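Long-range contact in metagenomic carboxyl esterase MGS0156 (Uncultured organism, PDB 5D8M), which probably hydrolyses carboxylic ester bonds, as a carboxyl esterase recovered from a metagenome: residues Y246-F251 with T290-P295. Sequence-based numbering, arbitrary orientation.
Sequences YSLAAF and TLLGYP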
loop_
_atom_site.group_PDB
_atom_site.type_symbol
_atom_site.label_atom_id
_atom_site.label_comp_id
_atom_site.label_asym_id
_atom_site.label_seq_id
_atom_site.Cartn_x
_atom_site.Cartn_y
_atom_site.Cartn_z
ATOM N N TYR A 246 -1.811 8.793 -5.224
ATOM C CA TYR A 246 -2.781 7.845 -5.741
ATOM C C TYR A 246 -2.982 6.748 -4.722
ATOM O O TYR A 246 -2.024 6.339 -4.061
ATOM C CB TYR A 246 -2.309 7.228 -7.071
ATOM C CG TYR A 246 -1.850 8.241 -8.110
ATOM C CD1 TYR A 246 -0.550 8.734 -8.096
ATOM C CD2 TYR A 246 -2.707 8.667 -9.120
ATOM C CE1 TYR A 246 -0.112 9.657 -9.061
ATOM C CE2 TYR A 246 -2.284 9.577 -10.086
ATOM C CZ TYR A 246 -0.988 10.069 -10.043
ATOM O OH TYR A 246 -0.560 10.942 -10.990
ATOM N N SER A 247 -4.208 6.239 -4.603
ATOM C CA SER A 247 -4.459 5.220 -3.586
ATOM C C SER A 247 -5.332 4.087 -4.119
ATOM O O SER A 247 -6.311 4.326 -4.859
ATOM C CB SER A 247 -5.138 5.844 -2.352
ATOM O OG SER A 247 -4.349 6.896 -1.790
ATOM N N LEU A 248 -4.966 2.877 -3.705
ATOM C CA LEU A 248 -5.751 1.659 -3.861
ATOM C C LEU A 248 -6.052 1.142 -2.467
ATOM O O LEU A 248 -5.143 1.035 -1.648
ATOM C CB LEU A 248 -4.988 0.609 -4.663
ATOM C CG LEU A 248 -4.824 0.924 -6.148
ATOM C CD1 LEU A 248 -3.587 0.191 -6.677
ATOM C CD2 LEU A 248 -6.052 0.473 -6.922
ATOM N N ALA A 249 -7.324 0.865 -2.187
ATOM C CA ALA A 249 -7.701 0.314 -0.896
ATOM C C ALA A 249 -8.301 -1.091 -1.052
ATOM O O ALA A 249 -9.384 -1.251 -1.603
ATOM C CB ALA A 249 -8.683 1.250 -0.192
ATOM N N ALA A 250 -7.593 -2.111 -0.560
ATOM C CA ALA A 250 -8.032 -3.490 -0.758
ATOM C C ALA A 250 -9.052 -3.952 0.282
ATOM O O ALA A 250 -9.061 -3.478 1.431
ATOM C CB ALA A 250 -6.832 -4.419 -0.754
ATOM N N PHE A 251 -9.929 -4.863 -0.149
ATOM C CA PHE A 251 -10.670 -5.710 0.761
ATOM C C PHE A 251 -11.186 -6.910 -0.004
ATOM O O PHE A 251 -11.366 -6.849 -1.217
ATOM C CB PHE A 251 -11.820 -4.939 1.443
ATOM C CG PHE A 251 -12.916 -4.469 0.509
ATOM C CD1 PHE A 251 -12.860 -3.209 -0.082
ATOM C CD2 PHE A 251 -14.020 -5.264 0.267
ATOM C CE1 PHE A 251 -13.882 -2.771 -0.919
ATOM C CE2 PHE A 251 -15.049 -4.833 -0.560
ATOM C CZ PHE A 251 -14.982 -3.585 -1.158
ATOM N N THR A 290 -5.706 10.879 -5.863
ATOM C CA THR A 290 -6.582 10.185 -6.795
ATOM C C THR A 290 -6.927 8.815 -6.239
ATOM O O THR A 290 -6.048 8.100 -5.821
ATOM C CB THR A 290 -5.920 10.030 -8.181
ATOM O OG1 THR A 290 -5.869 11.306 -8.798
ATOM C CG2 THR A 290 -6.705 9.059 -9.094
ATOM N N LEU A 291 -8.214 8.469 -6.217
ATOM C CA LEU A 291 -8.634 7.114 -5.856
ATOM C C LEU A 291 -8.657 6.236 -7.109
ATOM O O LEU A 291 -9.404 6.517 -8.056
ATOM C CB LEU A 291 -10.018 7.124 -5.197
ATOM C CG LEU A 291 -10.645 5.759 -4.887
ATOM C CD1 LEU A 291 -9.778 4.947 -3.913
ATOM C CD2 LEU A 291 -12.052 5.994 -4.327
ATOM N N LEU A 292 -7.833 5.197 -7.107
ATOM C CA LEU A 292 -7.736 4.302 -8.232
ATOM C C LEU A 292 -8.724 3.146 -8.093
ATOM O O LEU A 292 -9.130 2.570 -9.092
ATOM C CB LEU A 292 -6.308 3.747 -8.375
ATOM C CG LEU A 292 -5.198 4.758 -8.594
ATOM C CD1 LEU A 292 -3.872 4.018 -8.697
ATOM C CD2 LEU A 292 -5.485 5.584 -9.839
ATOM N N GLY A 293 -9.097 2.789 -6.866
ATOM C CA GLY A 293 -10.062 1.725 -6.687
ATOM C C GLY A 293 -9.800 0.780 -5.543
ATOM O O GLY A 293 -9.034 1.067 -4.599
ATOM N N TYR A 294 -10.469 -0.360 -5.623
ATOM C CA TYR A 294 -10.524 -1.302 -4.510
ATOM C C TYR A 294 -10.218 -2.728 -4.973
ATOM O O TYR A 294 -11.125 -3.455 -5.345
ATOM C CB TYR A 294 -11.906 -1.251 -3.834
ATOM C CG TYR A 294 -12.305 0.125 -3.307
ATOM C CD1 TYR A 294 -12.902 1.068 -4.151
ATOM C CD2 TYR A 294 -12.067 0.487 -1.977
ATOM C CE1 TYR A 294 -13.262 2.319 -3.690
ATOM C CE2 TYR A 294 -12.437 1.766 -1.500
ATOM C CZ TYR A 294 -13.030 2.661 -2.367
ATOM O OH TYR A 294 -13.405 3.905 -1.945
ATOM N N PRO A 295 -8.932 -3.116 -4.960
ATOM C CA PRO A 295 -8.555 -4.493 -5.289
ATOM C C PRO A 295 -9.295 -5.496 -4.437
ATOM O O PRO A 295 -9.362 -5.324 -3.232
ATOM C CB PRO A 295 -7.067 -4.539 -4.976
ATOM C CG PRO A 295 -6.610 -3.106 -5.133
ATOM C CD PRO A 295 -7.758 -2.288 -4.608
HETATM O O HOH W 1 -4.973 9.269 -3.004
#
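Ser247 bonds to Thr290 and Leu292, the residues on either side of its bridge partner Leu291, as in a parallel ladder: Ser247 N donates to Thr290 O at 2.9 Å, and Leu292 N returns a straighter bond (167° at the hydrogen) to Ser247 O. After Leu292 N the bonding resumes at Gly293 O, which accepts from Ala249 N, and Phe251 N to Pro295 O (3.2 Å) carries the pairing on beyond Leu248. Gly293 N and Ala249 O are buried and have no hydrogen-bonding partner in the model, although Tyr294 CA directs its hydrogen at Ala249 O. A water hydrogen-bonded to Ser247 OG (2.7 Å) also donates to Thr290 O; Ser247 OG has a second partner in Ile286 N.

Leu292 shows how a side chain packs across such a pair. Its CB lies 3.6 Å from both Ser247 O and Leu248 CD2, and its CG 3.9 Å from Ser247 O. Of the two methyls, CD1 meets Tyr246 CB (3.9 Å) and comes close to Leu248 CG, while CD2 lies obliquely to the Tyr246 ring. A chi1 of -60° sets CG anti to the carbonyl carbon and lets CD1 reach both Tyr246 and Leu248, whose side chains share one face of the sheet. Alongside, Tyr246 CD2 rests 3.6 Å from Thr290 CB, the two side chains pointing the same way; farther along, Tyr294 CD2 meets the edge of the Phe251 ring.

These are adjacent inner strands of a parallel sheet, 244-248 lying between 290-293 and 178-184, while 31-32 borders 290-293. Tyr334 of helix 324-338 packs on Tyr246, Thr290 and Leu292, and Asp338 of that helix bonds Tyr246 OH; Phe37 of helix 34-48 touches Leu248 and Leu292.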